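Local atomic coordinates of isomaltose glucohydrolase (Kribbella flavida, PDB entry 5Z3E), a protein that hydrolyses the alpha-1,6-glucosidic linkage of isomaltose from its non-reducing end, releasing beta-D-glucose and D-glucose, as a member of glycoside hydrolase family 15. Residues 78-82 and 155-159; 97-101 and 173-177. The protein carries 1 engineered substitution. All blocks are in the same frame, centred on the assembly; numbering follows the deposited sequence. Where two conformers were deposited one is given.

Interaction 1: 78-82 and 155-159; sequences SFTAE and MWLWS
The Phe79 ring lies between two side chains of the other helix, Met155 and Trp158. Met155, extended beyond CG, in one of its two conformers brings its sulfur obliquely to the CD2/CE2 side of the ring, SD standing 3.4 Å from CE2 of Phe79 in a Met-aromatic contact. On the side of CD1 and CE1, the six-membered ring of Trp158 meets Phe79 with its plane turned 55° from the phenyl, an oblique pairing. CH2 of that indole also reaches the aliphatic part of Glu82, 3.7 Å from its CG. The two segments run nearly parallel, 14° between their axes, and the small Ser78 and Ser159 let their CB atoms meet at 3.8 Å. Ser78 turns its hydroxyl back to Leu74 O of its own helix. Glu82, bent at chi2 (64°), sends OE1 to a water 2.7 Å away, which also donates to O of Ser159 and, in one conformer of that serine, accepts from its OG; OE2 of Glu82 pairs with Arg86 and Arg166. Large apolar groups thus fill one flank of this buried helix pair in the (alpha/alpha)6 barrel of family 15, while the carboxylate, probably ionised, is satisfied by two arginines and a bridging water.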
ATOM      1  N   SER A  78       2.311   6.325   0.147  1.00  7.41           N
ATOM      2  CA  SER A  78       1.506   6.469  -1.051  1.00  7.76           C
ATOM      3  C   SER A  78       0.007   6.344  -0.764  1.00  7.66           C
ATOM      4  O   SER A  78      -0.794   7.124  -1.270  1.00  8.11           O
ATOM      5  CB  SER A  78       1.927   5.443  -2.096  1.00  8.42           C
ATOM      6  OG  SER A  78       3.225   5.712  -2.594  1.00 10.03           O
ATOM      7  N   PHE A  79      -0.377   5.368   0.069  1.00  7.93           N
ATOM      8  CA  PHE A  79      -1.778   5.290   0.459  1.00  8.50           C
ATOM      9  C   PHE A  79      -2.184   6.486   1.315  1.00  8.25           C
ATOM     10  O   PHE A  79      -3.292   6.996   1.189  1.00  9.34           O
ATOM     11  CB  PHE A  79      -2.087   3.974   1.171  1.00  8.28           C
ATOM     12  CG  PHE A  79      -2.257   2.806   0.251  1.00  8.51           C
ATOM     13  CD1 PHE A  79      -3.357   2.708  -0.590  1.00  9.19           C
ATOM     14  CD2 PHE A  79      -1.375   1.740   0.286  1.00 11.09           C
ATOM     15  CE1 PHE A  79      -3.534   1.603  -1.410  1.00 10.66           C
ATOM     16  CE2 PHE A  79      -1.591   0.617  -0.480  1.00 13.85           C
ATOM     17  CZ  PHE A  79      -2.649   0.573  -1.365  1.00 13.01           C
ATOM     18  N   THR A  80      -1.296   6.932   2.203  1.00  8.26           N
ATOM     19  CA  THR A  80      -1.543   8.126   2.986  1.00  8.65           C
ATOM     20  C   THR A  80      -1.790   9.308   2.068  1.00  8.33           C
ATOM     21  O   THR A  80      -2.755  10.063   2.231  1.00  9.06           O
ATOM     22  CB  THR A  80      -0.390   8.380   3.980  1.00  9.06           C
ATOM     23  OG1 THR A  80      -0.279   7.277   4.887  1.00 10.42           O
ATOM     24  CG2 THR A  80      -0.592   9.620   4.795  1.00  9.99           C
ATOM     25  N   ALA A  81      -0.906   9.482   1.082  1.00  8.03           N
ATOM     26  CA  ALA A  81      -1.023  10.573   0.137  1.00  8.31           C
ATOM     27  C   ALA A  81      -2.310  10.526  -0.657  1.00  7.85           C
ATOM     28  O   ALA A  81      -2.894  11.563  -0.970  1.00  8.28           O
ATOM     29  CB  ALA A  81       0.176  10.572  -0.817  1.00  8.31           C
ATOM     30  N   GLU A  82      -2.766   9.323  -1.027  1.00  8.07           N
ATOM     31  CA  GLU A  82      -4.022   9.182  -1.753  1.00  8.20           C
ATOM     32  C   GLU A  82      -5.201   9.607  -0.885  1.00  8.25           C
ATOM     33  O   GLU A  82      -6.109  10.287  -1.372  1.00  8.87           O
ATOM     34  CB  GLU A  82      -4.175   7.740  -2.257  1.00  8.11           C
ATOM     35  CG  GLU A  82      -5.519   7.422  -2.878  1.00  8.60           C
ATOM     36  CD  GLU A  82      -5.896   8.162  -4.153  1.00  8.52           C
ATOM     37  OE1 GLU A  82      -5.123   9.001  -4.660  1.00  8.74           O
ATOM     38  OE2 GLU A  82      -7.031   7.877  -4.637  1.00  9.12           O
ATOM     39  N   MET A 155       3.438   1.334  -5.977  0.65  6.50           N
ATOM     40  CA  MET A 155       2.415   2.134  -5.331  0.65  6.54           C
ATOM     41  C   MET A 155       2.642   3.606  -5.574  0.65  6.27           C
ATOM     42  O   MET A 155       1.685   4.356  -5.796  0.65  6.63           O
ATOM     43  CB  MET A 155       2.353   1.838  -3.843  0.65  6.98           C
ATOM     44  CG  MET A 155       2.057   0.393  -3.547  0.65  6.93           C
ATOM     45  SD  MET A 155       1.478   0.222  -1.875  0.65  7.91           S
ATOM     46  CE  MET A 155       1.443  -1.552  -1.681  0.65  7.59           C
ATOM     47  N   TRP A 156       3.895   4.065  -5.523  1.00  6.42           N
ATOM     48  CA  TRP A 156       4.124   5.489  -5.693  1.00  6.43           C
ATOM     49  C   TRP A 156       3.699   5.938  -7.087  1.00  6.31           C
ATOM     50  O   TRP A 156       3.047   6.971  -7.249  1.00  6.50           O
ATOM     51  CB  TRP A 156       5.577   5.880  -5.431  1.00  6.63           C
ATOM     52  CG  TRP A 156       5.713   7.371  -5.589  1.00  6.43           C
ATOM     53  CD1 TRP A 156       5.060   8.306  -4.865  1.00  6.84           C
ATOM     54  CD2 TRP A 156       6.414   8.088  -6.610  1.00  6.54           C
ATOM     55  NE1 TRP A 156       5.321   9.560  -5.326  1.00  7.07           N
ATOM     56  CE2 TRP A 156       6.142   9.459  -6.410  1.00  6.86           C
ATOM     57  CE3 TRP A 156       7.253   7.713  -7.670  1.00  7.46           C
ATOM     58  CZ2 TRP A 156       6.714  10.457  -7.207  1.00  7.55           C
ATOM     59  CZ3 TRP A 156       7.802   8.711  -8.453  1.00  8.66           C
ATOM     60  CH2 TRP A 156       7.532  10.066  -8.216  1.00  8.28           C
ATOM     61  N   LEU A 157       4.058   5.164  -8.122  1.00  6.27           N
ATOM     62  CA  LEU A 157       3.632   5.509  -9.471  1.00  6.23           C
ATOM     63  C   LEU A 157       2.117   5.632  -9.551  1.00  6.19           C
ATOM     64  O   LEU A 157       1.578   6.585 -10.130  1.00  6.81           O
ATOM     65  CB  LEU A 157       4.122   4.462 -10.456  1.00  6.41           C
ATOM     66  CG  LEU A 157       5.631   4.447 -10.705  1.00  6.81           C
ATOM     67  CD1 LEU A 157       5.949   3.334 -11.695  1.00  8.03           C
ATOM     68  CD2 LEU A 157       6.153   5.781 -11.225  1.00  7.27           C
ATOM     69  N   TRP A 158       1.399   4.646  -9.011  1.00  6.21           N
ATOM     70  CA  TRP A 158      -0.054   4.727  -8.974  1.00  6.50           C
ATOM     71  C   TRP A 158      -0.518   5.993  -8.273  1.00  6.31           C
ATOM     72  O   TRP A 158      -1.401   6.720  -8.754  1.00  6.93           O
ATOM     73  CB  TRP A 158      -0.628   3.465  -8.295  1.00  7.13           C
ATOM     74  CG  TRP A 158      -2.027   3.628  -7.793  1.00  7.52           C
ATOM     75  CD1 TRP A 158      -3.184   3.650  -8.519  1.00  8.98           C
ATOM     76  CD2 TRP A 158      -2.411   3.899  -6.429  1.00  7.87           C
ATOM     77  NE1 TRP A 158      -4.252   3.899  -7.685  1.00  9.10           N
ATOM     78  CE2 TRP A 158      -3.801   4.053  -6.410  1.00  8.58           C
ATOM     79  CE3 TRP A 158      -1.712   3.978  -5.226  1.00  8.32           C
ATOM     80  CZ2 TRP A 158      -4.511   4.308  -5.215  1.00  9.48           C
ATOM     81  CZ3 TRP A 158      -2.396   4.214  -4.053  1.00  9.30           C
ATOM     82  CH2 TRP A 158      -3.782   4.368  -4.067  1.00  9.62           C
ATOM     83  N   SER A 159       0.056   6.278  -7.115  1.00  6.37           N
ATOM     84  CA  SER A 159      -0.374   7.403  -6.299  0.76  6.55           C
ATOM     85  C   SER A 159      -0.165   8.741  -7.002  1.00  6.42           C
ATOM     86  O   SER A 159      -1.055   9.602  -7.013  1.00  6.98           O
ATOM     87  CB  SER A 159       0.351   7.357  -4.961  0.76  6.94           C
ATOM     88  OG  SER A 159       0.122   8.489  -4.177  0.76  7.30           O
TER
HETATM   89  O   HOH W   1      -2.493   9.502  -4.671  1.00  9.07           O

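Interaction 2: 97-101 and 173-177; sequences HDWVD and RWRAG
With chi1 near -60° in both His97 and Trp174, each ring lies beside its own backbone N, and His97 CB rests over the indole, 3.7 Å from the centroid of its five-membered ring. Farther out, the imidazole turns its edge toward the face of the six-membered ring, the planes 64° apart. CG of Arg173 packs on the opposite face, and in the conformer described its extended chain carries the guanidinium to Asp98. The grip is side-on: NE donates to the syn lone pair of Asp98 OD1, 3.0 Å away, while NH2 reaches OD2 along a straighter line (162°). OD1 accepts a second bond, on its anti side and out of the carboxylate plane, from Trp174 NE1 at 2.9 Å. At the N-cap position of helix 175-188, Trp174 joins that helix's start to helix 90-105. Asp101 lays its CB at the indole edge and OD1 makes a weak bond, 2.9 Å long, to the backbone N of Gly177. Glycine suits the spot: its CA is 4.4 Å from that of Asp101, and a CB would run into OD1. Asp101 OD2 is paired with Arg105. Guanidinium and indole N-H fix the rotation of the partly exposed Asp98 carboxylate and probably stabilise its ionised form.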
ATOM      1  N   HIS A  97       4.843  13.945  -2.746  1.00  6.59           N
ATOM      2  CA  HIS A  97       5.338  13.567  -4.062  1.00  6.38           C
ATOM      3  C   HIS A  97       6.643  14.264  -4.376  1.00  6.18           C
ATOM      4  O   HIS A  97       7.539  13.664  -4.978  1.00  6.38           O
ATOM      5  CB  HIS A  97       4.282  13.783  -5.127  1.00  6.61           C
ATOM      6  CG  HIS A  97       3.106  12.907  -4.916  1.00  6.74           C
ATOM      7  ND1 HIS A  97       3.237  11.542  -4.848  1.00  6.95           N
ATOM      8  CD2 HIS A  97       1.806  13.215  -4.693  1.00  7.39           C
ATOM      9  CE1 HIS A  97       2.036  11.057  -4.599  1.00  7.34           C
ATOM     10  NE2 HIS A  97       1.151  12.039  -4.487  1.00  7.78           N
ATOM     11  N   ASP A  98       6.782  15.534  -3.966  1.00  6.37           N
ATOM     12  CA  ASP A  98       8.071  16.208  -4.122  1.00  6.57           C
ATOM     13  C   ASP A  98       9.161  15.425  -3.426  1.00  6.58           C
ATOM     14  O   ASP A  98      10.255  15.226  -3.975  1.00  6.87           O
ATOM     15  CB  ASP A  98       8.014  17.614  -3.509  1.00  6.78           C
ATOM     16  CG  ASP A  98       7.262  18.648  -4.314  1.00  7.01           C
ATOM     17  OD1 ASP A  98       6.997  18.430  -5.532  1.00  6.98           O
ATOM     18  OD2 ASP A  98       6.956  19.709  -3.715  1.00  8.15           O
ATOM     19  N   TRP A  99       8.913  15.029  -2.190  1.00  6.66           N
ATOM     20  CA  TRP A  99       9.919  14.318  -1.414  1.00  6.92           C
ATOM     21  C   TRP A  99      10.313  13.028  -2.114  1.00  6.54           C
ATOM     22  O   TRP A  99      11.507  12.762  -2.304  1.00  6.85           O
ATOM     23  CB  TRP A  99       9.423  14.080   0.009  1.00  7.30           C
ATOM     24  CG  TRP A  99      10.394  13.294   0.822  1.00  7.84           C
ATOM     25  CD1 TRP A  99      11.503  13.751   1.442  1.00  8.99           C
ATOM     26  CD2 TRP A  99      10.351  11.880   1.062  1.00  8.06           C
ATOM     27  NE1 TRP A  99      12.174  12.724   2.044  1.00  9.75           N
ATOM     28  CE2 TRP A  99      11.491  11.556   1.840  1.00  8.80           C
ATOM     29  CE3 TRP A  99       9.462  10.865   0.717  1.00  9.16           C
ATOM     30  CZ2 TRP A  99      11.750  10.266   2.242  1.00  9.85           C
ATOM     31  CZ3 TRP A  99       9.716   9.598   1.135  1.00 10.24           C
ATOM     32  CH2 TRP A  99      10.854   9.299   1.882  1.00 10.70           C
ATOM     33  N   VAL A 100       9.332  12.218  -2.501  1.00  6.32           N
ATOM     34  CA  VAL A 100       9.634  10.952  -3.151  1.00  6.50           C
ATOM     35  C   VAL A 100      10.417  11.182  -4.445  1.00  6.32           C
ATOM     36  O   VAL A 100      11.412  10.511  -4.719  1.00  6.71           O
ATOM     37  CB  VAL A 100       8.364  10.131  -3.452  1.00  6.72           C
ATOM     38  CG1 VAL A 100       8.739   8.865  -4.193  1.00  7.07           C
ATOM     39  CG2 VAL A 100       7.575   9.807  -2.189  1.00  7.31           C
ATOM     40  N   ASP A 101       9.922  12.093  -5.267  1.00  6.47           N
ATOM     41  CA  ASP A 101      10.589  12.406  -6.534  1.00  6.31           C
ATOM     42  C   ASP A 101      12.055  12.744  -6.290  1.00  6.49           C
ATOM     43  O   ASP A 101      12.944  12.223  -6.962  1.00  6.90           O
ATOM     44  CB  ASP A 101       9.829  13.561  -7.175  1.00  6.83           C
ATOM     45  CG  ASP A 101      10.486  14.178  -8.401  1.00  6.49           C
ATOM     46  OD1 ASP A 101      11.050  13.434  -9.217  1.00  6.79           O
ATOM     47  OD2 ASP A 101      10.369  15.420  -8.502  1.00  7.49           O
ATOM     48  N   ARG A 173       6.412  17.925 -13.149  0.64  6.54           N
ATOM     49  CA  ARG A 173       6.935  18.248 -11.821  0.64  6.53           C
ATOM     50  C   ARG A 173       7.662  17.076 -11.172  0.64  6.13           C
ATOM     51  O   ARG A 173       8.617  17.300 -10.426  0.64  6.73           O
ATOM     52  CB  ARG A 173       5.756  18.706 -10.946  0.64  7.01           C
ATOM     53  CG  ARG A 173       6.069  18.964  -9.467  0.64  6.65           C
ATOM     54  CD  ARG A 173       4.911  19.648  -8.813  0.64  7.28           C
ATOM     55  NE  ARG A 173       5.114  19.763  -7.371  0.64  7.09           N
ATOM     56  CZ  ARG A 173       4.198  20.229  -6.523  0.64  8.02           C
ATOM     57  NH1 ARG A 173       3.031  20.647  -6.990  0.64  8.73           N
ATOM     58  NH2 ARG A 173       4.427  20.256  -5.223  0.64  9.42           N
ATOM     59  N   TRP A 174       7.183  15.855 -11.425  1.00  6.14           N
ATOM     60  CA  TRP A 174       7.689  14.649 -10.765  1.00  6.09           C
ATOM     61  C   TRP A 174       8.246  13.629 -11.756  1.00  6.14           C
ATOM     62  O   TRP A 174       8.588  12.512 -11.376  1.00  6.54           O
ATOM     63  CB  TRP A 174       6.572  14.014  -9.925  1.00  6.72           C
ATOM     64  CG  TRP A 174       6.042  14.942  -8.871  1.00  6.47           C
ATOM     65  CD1 TRP A 174       6.737  15.472  -7.830  1.00  6.84           C
ATOM     66  CD2 TRP A 174       4.699  15.446  -8.737  1.00  6.68           C
ATOM     67  NE1 TRP A 174       5.929  16.267  -7.058  1.00  6.92           N
ATOM     68  CE2 TRP A 174       4.675  16.264  -7.601  1.00  6.69           C
ATOM     69  CE3 TRP A 174       3.520  15.299  -9.476  1.00  8.12           C
ATOM     70  CZ2 TRP A 174       3.504  16.903  -7.167  1.00  8.08           C
ATOM     71  CZ3 TRP A 174       2.390  15.955  -9.054  1.00  9.14           C
ATOM     72  CH2 TRP A 174       2.384  16.735  -7.912  1.00  9.15           C
ATOM     73  N   ARG A 175       8.354  14.000 -13.030  1.00  6.53           N
ATOM     74  CA  ARG A 175       8.650  13.049 -14.092  1.00  6.42           C
ATOM     75  C   ARG A 175      10.010  12.386 -13.949  1.00  6.25           C
ATOM     76  O   ARG A 175      10.130  11.182 -14.222  1.00  6.47           O
ATOM     77  CB  ARG A 175       8.515  13.741 -15.450  1.00  6.70           C
ATOM     78  CG  ARG A 175       9.044  12.946 -16.635  1.00  7.38           C
ATOM     79  CD  ARG A 175       8.234  11.681 -16.921  1.00  7.48           C
ATOM     80  NE  ARG A 175       8.771  11.014 -18.114  1.00  8.31           N
ATOM     81  CZ  ARG A 175       8.553  11.410 -19.363  1.00  8.84           C
ATOM     82  NH1 ARG A 175       7.629  12.321 -19.633  1.00  9.37           N
ATOM     83  NH2 ARG A 175       9.238  10.855 -20.354  1.00 10.50           N
ATOM     84  N   ALA A 176      11.059  13.133 -13.595  1.00  6.46           N
ATOM     85  CA  ALA A 176      12.371  12.503 -13.557  1.00  6.77           C
ATOM     86  C   ALA A 176      12.421  11.429 -12.473  1.00  6.45           C
ATOM     87  O   ALA A 176      13.104  10.413 -12.635  1.00  7.05           O
ATOM     88  CB  ALA A 176      13.467  13.528 -13.433  1.00  7.46           C
ATOM     89  N   GLY A 177      11.686  11.610 -11.377  1.00  6.53           N
ATOM     90  CA  GLY A 177      11.575  10.565 -10.368  1.00  6.74           C
ATOM     91  C   GLY A 177      10.730   9.374 -10.844  1.00  6.25           C
ATOM     92  O   GLY A 177      11.100   8.224 -10.622  1.00  6.62           O
TER

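Overall arrangement
Interaction 1 lies wholly in the core, about 7 Å from the centre of the chain, whereas interaction 2 is partly buried and about 18 Å out. They join different helices of one helical barrel, 74-87 with 151-167 and 90-105 with 175-188, each pair distant in sequence. The centres are 12 Å apart, and they touch: Trp156 NE1 of the first probably hydrogen-bonds to His97 ND1 of the second, at 2.9 Å, and the same indole packs on Val100. Chemistry follows place. Aromatic and sulfur packing dominates between 78-82 and 155-159, the side chain of Met155 about 10 Å from that of the predicted catalytic Asp195; direct salt-bridge and hydrogen-bond pairing marks 97-101 and 173-177, away from the catalytic residues.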